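Local coordinates for OmpT protein (Vibrio cholerae serotype O1, PDB 6EHD) that probably acts as a non-specific diffusion porin of the outer membrane, letting small hydrophilic solutes pass through a beta-barrel channel, at residues 97-102 against 207-212; 232-237 against 250-255; 268-273 against 284-289. The protein carries 1 engineered substitution. One frame throughout, in Å; residues are numbered along the deposited sequence.

Contact 1: 97-102 against 207-212; sequences ADYSYF and DALIGV. With C8E ((hydroxyethyloxy)tri(ethyloxy)octane), chain G.
Between Ala97, which packs on Gly211, and Tyr99, which meets Leu209 and Gly211, Asp98 turns aside and its OD1 is gripped twice by Ser100. Ser100 OG comes in at the syn lone pair of Asp98 OD1, 2.6 Å away, while Ser100 N donates to Asp98 OD1 from above the carboxylate plane at 3.0 Å; this second bond defines an Asx turn. Asp98 OD2 is held by Tyr95 OH, which further fixes the carboxylate.

Next to this turn, Tyr99 reaches the barrel wall. A chi1 of -56°, with CG anti to the carbonyl carbon, sends its ring out to strand 208-221, where one face receives Leu209 CD2 toward the rim in a CH-pi contact, Tyr99 CZ lying 3.8 Å from that methyl. With no side chain on Gly211, Tyr99 OH settles 3.6 Å from Gly211 CA and bonds to Glu202 OE1. Ala97 packs its methyl on the same glycine, Ala97 CB lying 3.6 Å from Gly211 C. A detergent molecule runs past the loop, its C14 above the centre of the Tyr101 ring.

A long loop folded inward and fastened to the inner barrel wall is the hallmark of general porins, where the third loop narrows the channel into a constriction zone.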
loop_
_atom_site.group_PDB
_atom_site.type_symbol
_atom_site.label_atom_id
_atom_site.label_comp_id
_atom_site.label_asym_id
_atom_site.label_seq_id
_atom_site.Cartn_x
_atom_site.Cartn_y
_atom_site.Cartn_z
ATOM N N ALA A 97 9.207 0.379 -4.662
ATOM C CA ALA A 97 10.181 -0.698 -4.560
ATOM C C ALA A 97 10.240 -1.295 -3.126
ATOM O O ALA A 97 11.230 -1.188 -2.410
ATOM C CB ALA A 97 11.599 -0.227 -5.054
ATOM N N ASP A 98 9.147 -1.996 -2.771
ATOM C CA ASP A 98 9.071 -2.845 -1.607
ATOM C C ASP A 98 8.527 -4.239 -2.053
ATOM O O ASP A 98 7.355 -4.266 -2.597
ATOM C CB ASP A 98 8.149 -2.254 -0.472
ATOM C CG ASP A 98 7.715 -3.357 0.578
ATOM O OD1 ASP A 98 8.557 -4.253 0.905
ATOM O OD2 ASP A 98 6.540 -3.339 1.033
ATOM N N TYR A 99 9.349 -5.295 -1.957
ATOM C CA TYR A 99 9.016 -6.614 -2.437
ATOM C C TYR A 99 8.801 -7.592 -1.286
ATOM O O TYR A 99 8.720 -8.796 -1.503
ATOM C CB TYR A 99 10.087 -7.111 -3.393
ATOM C CG TYR A 99 10.323 -6.167 -4.572
ATOM C CD1 TYR A 99 9.266 -5.590 -5.291
ATOM C CD2 TYR A 99 11.605 -5.841 -4.930
ATOM C CE1 TYR A 99 9.501 -4.644 -6.293
ATOM C CE2 TYR A 99 11.856 -4.904 -5.955
ATOM C CZ TYR A 99 10.816 -4.342 -6.661
ATOM O OH TYR A 99 11.117 -3.428 -7.714
ATOM N N SER A 100 8.626 -7.069 -0.066
ATOM C CA SER A 100 8.437 -7.936 1.121
ATOM C C SER A 100 6.998 -8.492 1.295
ATOM O O SER A 100 6.020 -8.009 0.676
ATOM C CB SER A 100 8.818 -7.105 2.382
ATOM O OG SER A 100 7.868 -6.081 2.673
ATOM N N TYR A 101 6.867 -9.496 2.190
ATOM C CA TYR A 101 5.579 -10.085 2.628
ATOM C C TYR A 101 5.136 -9.574 4.023
ATOM O O TYR A 101 3.978 -9.700 4.337
ATOM C CB TYR A 101 5.684 -11.612 2.655
ATOM C CG TYR A 101 5.422 -12.270 1.377
ATOM C CD1 TYR A 101 4.130 -12.617 1.024
ATOM C CD2 TYR A 101 6.456 -12.592 0.495
ATOM C CE1 TYR A 101 3.886 -13.181 -0.254
ATOM C CE2 TYR A 101 6.210 -13.218 -0.733
ATOM C CZ TYR A 101 4.894 -13.533 -1.092
ATOM O OH TYR A 101 4.616 -14.129 -2.337
ATOM N N PHE A 102 6.014 -8.953 4.840
ATOM C CA PHE A 102 5.734 -8.530 6.210
ATOM C C PHE A 102 6.218 -7.157 6.687
ATOM O O PHE A 102 5.442 -6.389 7.260
ATOM C CB PHE A 102 6.258 -9.556 7.271
ATOM C CG PHE A 102 5.561 -10.886 7.293
ATOM C CD1 PHE A 102 4.346 -11.012 7.870
ATOM C CD2 PHE A 102 6.192 -12.022 6.687
ATOM C CE1 PHE A 102 3.710 -12.280 7.919
ATOM C CE2 PHE A 102 5.568 -13.300 6.793
ATOM C CZ PHE A 102 4.343 -13.388 7.402
ATOM N N ASP A 207 16.759 -13.560 -14.561
ATOM C CA ASP A 207 15.980 -14.025 -13.407
ATOM C C ASP A 207 15.941 -12.968 -12.278
ATOM O O ASP A 207 15.370 -13.275 -11.215
ATOM C CB ASP A 207 16.637 -15.321 -12.857
ATOM C CG ASP A 207 16.427 -16.534 -13.818
ATOM O OD1 ASP A 207 15.357 -16.624 -14.374
ATOM O OD2 ASP A 207 17.335 -17.328 -13.947
ATOM N N ALA A 208 16.532 -11.772 -12.497
ATOM C CA ALA A 208 16.632 -10.717 -11.452
ATOM C C ALA A 208 15.709 -9.549 -11.700
ATOM O O ALA A 208 15.458 -9.155 -12.882
ATOM C CB ALA A 208 18.088 -10.230 -11.274
ATOM N N LEU A 209 15.232 -8.923 -10.601
ATOM C CA LEU A 209 14.486 -7.646 -10.672
ATOM C C LEU A 209 15.155 -6.728 -9.675
ATOM O O LEU A 209 15.423 -7.170 -8.532
ATOM C CB LEU A 209 13.021 -7.874 -10.290
ATOM C CG LEU A 209 12.188 -6.619 -10.005
ATOM C CD1 LEU A 209 12.064 -5.857 -11.318
ATOM C CD2 LEU A 209 10.816 -6.982 -9.428
ATOM N N ILE A 210 15.524 -5.499 -10.079
ATOM C CA ILE A 210 16.059 -4.505 -9.063
ATOM C C ILE A 210 15.254 -3.228 -9.146
ATOM O O ILE A 210 14.972 -2.728 -10.256
ATOM C CB ILE A 210 17.545 -4.161 -9.314
ATOM C CG1 ILE A 210 18.359 -5.480 -9.264
ATOM C CG2 ILE A 210 18.040 -3.227 -8.211
ATOM C CD1 ILE A 210 19.882 -5.329 -9.416
ATOM N N GLY A 211 14.862 -2.685 -8.001
ATOM C CA GLY A 211 14.079 -1.474 -7.968
ATOM C C GLY A 211 14.613 -0.431 -7.000
ATOM O O GLY A 211 15.122 -0.774 -5.898
ATOM N N VAL A 212 14.394 0.843 -7.359
ATOM C CA VAL A 212 14.695 1.972 -6.510
ATOM C C VAL A 212 13.540 2.952 -6.517
ATOM O O VAL A 212 13.046 3.338 -7.582
ATOM C CB VAL A 212 16.043 2.726 -6.941
ATOM C CG1 VAL A 212 16.296 3.921 -6.047
ATOM C CG2 VAL A 212 17.183 1.738 -6.972
HETATM C C11 C8E G . 6.630 -9.207 -4.893
HETATM O O12 C8E G . 5.762 -9.830 -3.906
HETATM C C13 C8E G . 5.437 -8.906 -2.834
HETATM C C14 C8E G . 4.371 -9.468 -1.908
HETATM O O15 C8E G . 3.175 -9.514 -2.722
HETATM C C16 C8E G . 2.204 -10.487 -2.455
HETATM C C17 C8E G . 1.450 -9.843 -1.385
HETATM O O18 C8E G . 0.046 -9.800 -1.619
HETATM C C19 C8E G . -0.920 -9.376 -0.639
HETATM C C20 C8E G . -1.829 -8.142 -0.273
HETATM O O21 C8E G . -2.493 -8.037 1.099
#

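Contact 2: 232-237 against 250-255; sequences AISVAG and GYEYVM. With C8E ((hydroxyethyloxy)tri(ethyloxy)octane), chain E.
Ile233 and Tyr253 face each other as a hydrogen-bonded antiparallel pair, and their side chains slant across one another on the outer surface of the barrel. The branch methyl Ile233 CG2, placed between its own backbone N and carbonyl carbon, touches Tyr253 CB at 4.0 Å. Tyr253 CG is anti to the backbone N (chi1 178°), which carries the phenol ring away from the isoleucine and lays one face against the detergent chain, whose C13 approaches Tyr253 CE2 to 3.8 Å; Met255 CE lies at the ring edge, in plane. Tyr253 OH bonds to Asp265 OD2 on the next strand, 263-276. Val235 and Tyr251 form the other hydrogen-bonded pair, and the same detergent molecule lies against both, its O21 above the Tyr251 ring toward the rim, while Ile233 CD1 meets its alkyl tail.

The opposite surface is built of non-hydrogen-bonded pairs. Ala232 CB lies 3.9 Å from Val254 CG2, and Ala236 CB rests against Gly250 CA. Between them, Ser234 OG and the extended Glu252 chain point the same way, and a water 2.8 Å from Ser234 OG also gives a weak bond to Glu252 OE2. The carboxylate is held mainly by the inward loop, through Thr106 OG1 and Gly105 N.

Four backbone bonds, two in each hydrogen-bonded pair, join the strands, Val235 N to Tyr251 O being 2.9 Å and nearly straight at 169°. Alternation of an apolar, tyrosine-bearing outside with mostly small or polar residues inside is typical of an antiparallel hairpin in a transmembrane porin barrel.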
loop_
_atom_site.group_PDB
_atom_site.type_symbol
_atom_site.label_atom_id
_atom_site.label_comp_id
_atom_site.label_asym_id
_atom_site.label_seq_id
_atom_site.Cartn_x
_atom_site.Cartn_y
_atom_site.Cartn_z
ATOM N N ALA A 232 13.106 9.909 1.639
ATOM C CA ALA A 232 13.135 8.432 1.766
ATOM C C ALA A 232 13.712 7.765 0.522
ATOM O O ALA A 232 13.447 8.257 -0.617
ATOM C CB ALA A 232 11.700 7.914 2.018
ATOM N N ILE A 233 14.518 6.725 0.739
ATOM C CA ILE A 233 15.038 5.905 -0.339
ATOM C C ILE A 233 14.745 4.412 0.007
ATOM O O ILE A 233 14.968 3.970 1.140
ATOM C CB ILE A 233 16.528 6.128 -0.625
ATOM C CG1 ILE A 233 16.980 5.309 -1.837
ATOM C CG2 ILE A 233 17.394 5.827 0.601
ATOM C CD1 ILE A 233 18.432 5.495 -2.305
ATOM N N SER A 234 14.316 3.655 -1.016
ATOM C CA SER A 234 14.093 2.208 -0.951
ATOM C C SER A 234 14.850 1.557 -2.132
ATOM O O SER A 234 14.726 1.989 -3.309
ATOM C CB SER A 234 12.571 1.894 -1.062
ATOM O OG SER A 234 11.825 2.588 -0.059
ATOM N N VAL A 235 15.705 0.566 -1.815
ATOM C CA VAL A 235 16.533 -0.204 -2.779
ATOM C C VAL A 235 16.211 -1.678 -2.531
ATOM O O VAL A 235 16.501 -2.180 -1.453
ATOM C CB VAL A 235 18.044 0.047 -2.593
ATOM C CG1 VAL A 235 18.756 -0.594 -3.731
ATOM C CG2 VAL A 235 18.311 1.508 -2.588
ATOM N N ALA A 236 15.705 -2.384 -3.509
ATOM C CA ALA A 236 15.199 -3.769 -3.253
ATOM C C ALA A 236 15.364 -4.614 -4.513
ATOM O O ALA A 236 15.490 -4.126 -5.638
ATOM C CB ALA A 236 13.734 -3.764 -2.790
ATOM N N GLY A 237 15.314 -5.942 -4.329
ATOM C CA GLY A 237 15.358 -6.874 -5.475
ATOM C C GLY A 237 14.800 -8.252 -5.200
ATOM O O GLY A 237 14.620 -8.651 -4.030
ATOM N N GLY A 250 15.570 -6.113 0.794
ATOM C CA GLY A 250 15.550 -4.640 0.593
ATOM C C GLY A 250 16.149 -3.890 1.743
ATOM O O GLY A 250 16.296 -4.419 2.880
ATOM N N TYR A 251 16.538 -2.659 1.411
ATOM C CA TYR A 251 17.092 -1.649 2.369
ATOM C C TYR A 251 16.305 -0.346 2.205
ATOM O O TYR A 251 16.153 0.179 1.063
ATOM C CB TYR A 251 18.578 -1.398 1.981
ATOM C CG TYR A 251 19.237 -0.199 2.729
ATOM C CD1 TYR A 251 19.678 -0.328 4.055
ATOM C CD2 TYR A 251 19.271 1.061 2.150
ATOM C CE1 TYR A 251 20.199 0.753 4.759
ATOM C CE2 TYR A 251 19.813 2.150 2.838
ATOM C CZ TYR A 251 20.270 1.995 4.144
ATOM O OH TYR A 251 20.817 3.121 4.823
ATOM N N GLU A 252 15.801 0.184 3.321
ATOM C CA GLU A 252 14.969 1.346 3.361
ATOM C C GLU A 252 15.512 2.360 4.398
ATOM O O GLU A 252 15.698 2.016 5.596
ATOM C CB GLU A 252 13.510 0.974 3.751
ATOM C CG GLU A 252 12.910 -0.046 2.791
ATOM C CD GLU A 252 11.525 -0.627 3.145
ATOM O OE1 GLU A 252 11.032 -0.418 4.293
ATOM O OE2 GLU A 252 10.864 -1.214 2.195
ATOM N N TYR A 253 15.745 3.595 3.941
ATOM C CA TYR A 253 16.232 4.669 4.877
ATOM C C TYR A 253 15.351 5.917 4.755
ATOM O O TYR A 253 15.088 6.386 3.617
ATOM C CB TYR A 253 17.669 4.995 4.488
ATOM C CG TYR A 253 18.288 6.115 5.347
ATOM C CD1 TYR A 253 18.658 5.871 6.686
ATOM C CD2 TYR A 253 18.311 7.453 4.877
ATOM C CE1 TYR A 253 19.196 6.905 7.509
ATOM C CE2 TYR A 253 18.859 8.492 5.700
ATOM C CZ TYR A 253 19.282 8.198 6.988
ATOM O OH TYR A 253 19.740 9.264 7.784
ATOM N N VAL A 254 14.907 6.468 5.909
ATOM C CA VAL A 254 14.026 7.605 5.937
ATOM C C VAL A 254 14.621 8.648 6.961
ATOM O O VAL A 254 15.060 8.241 8.073
ATOM C CB VAL A 254 12.613 7.286 6.363
ATOM C CG1 VAL A 254 11.737 8.553 6.336
ATOM C CG2 VAL A 254 12.034 6.162 5.448
ATOM N N MET A 255 14.761 9.887 6.514
ATOM C CA MET A 255 15.111 11.071 7.473
ATOM C C MET A 255 13.925 11.985 7.660
ATOM O O MET A 255 13.211 12.296 6.707
ATOM C CB MET A 255 16.377 11.800 7.020
ATOM C CG MET A 255 16.532 12.427 5.656
ATOM S SD MET A 255 18.311 12.630 5.036
ATOM C CE MET A 255 19.377 12.290 6.409
HETATM C C1 C8E E . 20.646 4.062 -5.993
HETATM C C2 C8E E . 21.231 2.893 -5.209
HETATM C C3 C8E E . 21.653 3.369 -3.840
HETATM C C4 C8E E . 22.604 2.411 -3.104
HETATM C C5 C8E E . 22.194 2.287 -1.638
HETATM C C6 C8E E . 22.587 3.366 -0.660
HETATM C C7 C8E E . 21.434 4.252 -0.151
HETATM C C8 C8E E . 21.864 5.031 1.117
HETATM O O9 C8E E . 21.310 6.326 1.451
HETATM C C10 C8E E . 22.111 7.488 1.587
HETATM C C11 C8E E . 21.664 8.281 2.770
HETATM O O12 C8E E . 22.425 7.647 3.790
HETATM C C13 C8E E . 22.613 8.212 5.097
HETATM C C14 C8E E . 22.873 7.125 6.157
HETATM O O15 C8E E . 23.695 6.036 5.667
HETATM C C16 C8E E . 24.148 5.101 6.693
HETATM C C17 C8E E . 25.096 3.978 6.232
HETATM O O18 C8E E . 24.576 3.396 5.035
HETATM C C19 C8E E . 24.892 2.070 4.533
HETATM C C20 C8E E . 24.803 2.093 2.996
HETATM O O21 C8E E . 23.784 1.267 2.451
HETATM O O HOH W 1 9.743 1.230 1.284
#

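Contact 3: 268-273 against 284-289; sequences LVYLGV and YAEYGY
Gly272 presses its backbone against Ala285 and Glu286 on the channel-facing side of this antiparallel pairing, where the packing is closest: Gly272 CA lies 3.1 Å from Ala285 O and 4.1 Å from Glu286 CA. Gly288 similarly faces Tyr270. Tyr270 CG is set between the backbone N and the carbonyl carbon (chi1 61°), which swings the ring away from segment 284-289, and Tyr270 OH is bonded to Tyr99 N of the inward loop. Tyr270 CB itself lies 3.5 Å from Tyr287 O. Glu286, extended beyond CG, makes a lighter contact, its OE2 4.1 Å from Tyr270 CB and oblique to the ring. Leu268 CD2 closes in on Tyr289 O at 3.5 Å.

The outer side is looser. Val273 CG1 and Ala285 CB come no nearer than 4.3 Å, and Val269 and Leu271 lie on the surface among tyrosines. Tyr287 has Tyr289 N over one face; Tyr287 OH bonds Asn315 OD1 of strand 314-324, and Tyr289 OH bonds Ser313 OG just before that strand. Six backbone hydrogen bonds join the two strands, from Tyr289 N to Val269 O at 2.8 Å to Ala285 N to Val273 O at 3.0 Å.

Partners converge on the carboxylate of the buried Glu286: Tyr248 OH and the N-H of Tyr101 at OE1, the N-H of Phe103 at OE2. Such a set is consistent with an ionised Glu286 that holds the backbone of the constriction loop against the wall.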
loop_
_atom_site.group_PDB
_atom_site.type_symbol
_atom_site.label_atom_id
_atom_site.label_comp_id
_atom_site.label_asym_id
_atom_site.label_seq_id
_atom_site.Cartn_x
_atom_site.Cartn_y
_atom_site.Cartn_z
ATOM N N LEU A 268 15.284 0.131 7.778
ATOM C CA LEU A 268 14.608 -1.197 7.777
ATOM C C LEU A 268 15.262 -2.040 6.728
ATOM O O LEU A 268 15.373 -1.620 5.560
ATOM C CB LEU A 268 13.052 -1.043 7.574
ATOM C CG LEU A 268 12.110 -2.261 7.632
ATOM C CD1 LEU A 268 12.330 -3.230 6.507
ATOM C CD2 LEU A 268 12.203 -2.995 8.953
ATOM N N VAL A 269 15.767 -3.234 7.099
ATOM C CA VAL A 269 16.318 -4.188 6.131
ATOM C C VAL A 269 15.482 -5.497 6.232
ATOM O O VAL A 269 15.143 -5.958 7.350
ATOM C CB VAL A 269 17.820 -4.508 6.425
ATOM C CG1 VAL A 269 18.336 -5.538 5.449
ATOM C CG2 VAL A 269 18.683 -3.223 6.299
ATOM N N TYR A 270 15.196 -6.141 5.097
ATOM C CA TYR A 270 14.496 -7.442 5.093
ATOM C C TYR A 270 15.201 -8.403 4.168
ATOM O O TYR A 270 15.818 -7.995 3.150
ATOM C CB TYR A 270 12.950 -7.317 4.815
ATOM C CG TYR A 270 12.590 -6.712 3.460
ATOM C CD1 TYR A 270 12.615 -7.459 2.260
ATOM C CD2 TYR A 270 12.297 -5.321 3.376
ATOM C CE1 TYR A 270 12.310 -6.838 1.054
ATOM C CE2 TYR A 270 12.014 -4.687 2.165
ATOM C CZ TYR A 270 12.040 -5.447 0.996
ATOM O OH TYR A 270 11.767 -4.803 -0.208
ATOM N N LEU A 271 15.088 -9.722 4.481
ATOM C CA LEU A 271 15.566 -10.780 3.592
ATOM C C LEU A 271 14.548 -11.967 3.722
ATOM O O LEU A 271 14.151 -12.282 4.837
ATOM C CB LEU A 271 16.920 -11.325 4.161
ATOM C CG LEU A 271 17.629 -12.497 3.481
ATOM C CD1 LEU A 271 17.885 -12.364 1.990
ATOM C CD2 LEU A 271 18.982 -12.879 4.132
ATOM N N GLY A 272 14.117 -12.532 2.616
ATOM C CA GLY A 272 13.127 -13.642 2.696
ATOM C C GLY A 272 13.149 -14.544 1.522
ATOM O O GLY A 272 13.938 -14.404 0.549
ATOM N N VAL A 273 12.280 -15.593 1.618
ATOM C CA VAL A 273 12.157 -16.567 0.618
ATOM C C VAL A 273 10.677 -16.912 0.392
ATOM O O VAL A 273 9.924 -16.972 1.367
ATOM C CB VAL A 273 12.924 -17.887 0.978
ATOM C CG1 VAL A 273 12.510 -18.475 2.255
ATOM C CG2 VAL A 273 12.811 -18.924 -0.125
ATOM N N TYR A 284 5.943 -18.596 2.643
ATOM C CA TYR A 284 7.067 -17.643 2.692
ATOM C C TYR A 284 7.606 -17.469 4.133
ATOM O O TYR A 284 6.874 -17.654 5.133
ATOM C CB TYR A 284 6.591 -16.239 2.153
ATOM C CG TYR A 284 5.179 -15.844 2.479
ATOM C CD1 TYR A 284 4.114 -16.252 1.689
ATOM C CD2 TYR A 284 4.881 -15.143 3.606
ATOM C CE1 TYR A 284 2.795 -15.974 2.003
ATOM C CE2 TYR A 284 3.548 -14.788 3.910
ATOM C CZ TYR A 284 2.485 -15.266 3.128
ATOM O OH TYR A 284 1.171 -14.901 3.472
ATOM N N ALA A 285 8.887 -17.048 4.229
ATOM C CA ALA A 285 9.503 -16.776 5.500
ATOM C C ALA A 285 10.437 -15.543 5.347
ATOM O O ALA A 285 11.159 -15.462 4.314
ATOM C CB ALA A 285 10.359 -17.985 5.919
ATOM N N GLU A 286 10.424 -14.693 6.363
ATOM C CA GLU A 286 11.143 -13.444 6.277
ATOM C C GLU A 286 11.773 -13.023 7.588
ATOM O O GLU A 286 11.186 -13.149 8.667
ATOM C CB GLU A 286 10.068 -12.334 5.826
ATOM C CG GLU A 286 10.641 -10.965 5.458
ATOM C CD GLU A 286 9.482 -10.060 4.880
ATOM O OE1 GLU A 286 8.869 -10.555 3.861
ATOM O OE2 GLU A 286 9.251 -8.967 5.433
ATOM N N TYR A 287 12.947 -12.394 7.465
ATOM C CA TYR A 287 13.592 -11.683 8.604
ATOM C C TYR A 287 13.596 -10.168 8.319
ATOM O O TYR A 287 13.920 -9.743 7.184
ATOM C CB TYR A 287 15.038 -12.168 8.654
ATOM C CG TYR A 287 15.959 -11.338 9.555
ATOM C CD1 TYR A 287 15.695 -11.196 10.918
ATOM C CD2 TYR A 287 17.033 -10.586 9.016
ATOM C CE1 TYR A 287 16.552 -10.406 11.758
ATOM C CE2 TYR A 287 17.849 -9.767 9.836
ATOM C CZ TYR A 287 17.618 -9.708 11.213
ATOM O OH TYR A 287 18.483 -8.936 12.034
ATOM N N GLY A 288 13.256 -9.404 9.339
ATOM C CA GLY A 288 13.281 -7.942 9.339
ATOM C C GLY A 288 14.124 -7.338 10.502
ATOM O O GLY A 288 13.887 -7.678 11.649
ATOM N N TYR A 289 15.061 -6.424 10.157
ATOM C CA TYR A 289 15.880 -5.669 11.154
ATOM C C TYR A 289 15.481 -4.195 11.078
ATOM O O TYR A 289 15.529 -3.589 9.944
ATOM C CB TYR A 289 17.356 -5.845 10.811
ATOM C CG TYR A 289 18.197 -4.903 11.689
ATOM C CD1 TYR A 289 18.549 -5.262 13.003
ATOM C CD2 TYR A 289 18.561 -3.652 11.231
ATOM C CE1 TYR A 289 19.307 -4.388 13.802
ATOM C CE2 TYR A 289 19.348 -2.766 12.036
ATOM C CZ TYR A 289 19.712 -3.164 13.303
ATOM O OH TYR A 289 20.448 -2.304 14.118
#

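Overall arrangement
Read from the N terminus, the chain first lays down segment 97-102 in the loop after helix 90-94, and contact 1 closes a circuit of 104 intervening residues, mostly strand, when 207-212 arrives. Contacts 2 and 3 follow in series as short hairpin closures, 227-242 with 245-258 and 263-276 with 281-291; none of the three encloses or crosses another. Gly211 N bonds Ala236 O, joining contacts 1 and 2, and Glu252 N bonds Leu268 O, joining contacts 2 and 3. Segment 97-102 also reaches both hairpins, packing on Ala236 and Glu252 and bonding to Tyr270 and Glu286. One inward loop thus lies against five successive strands of the barrel wall.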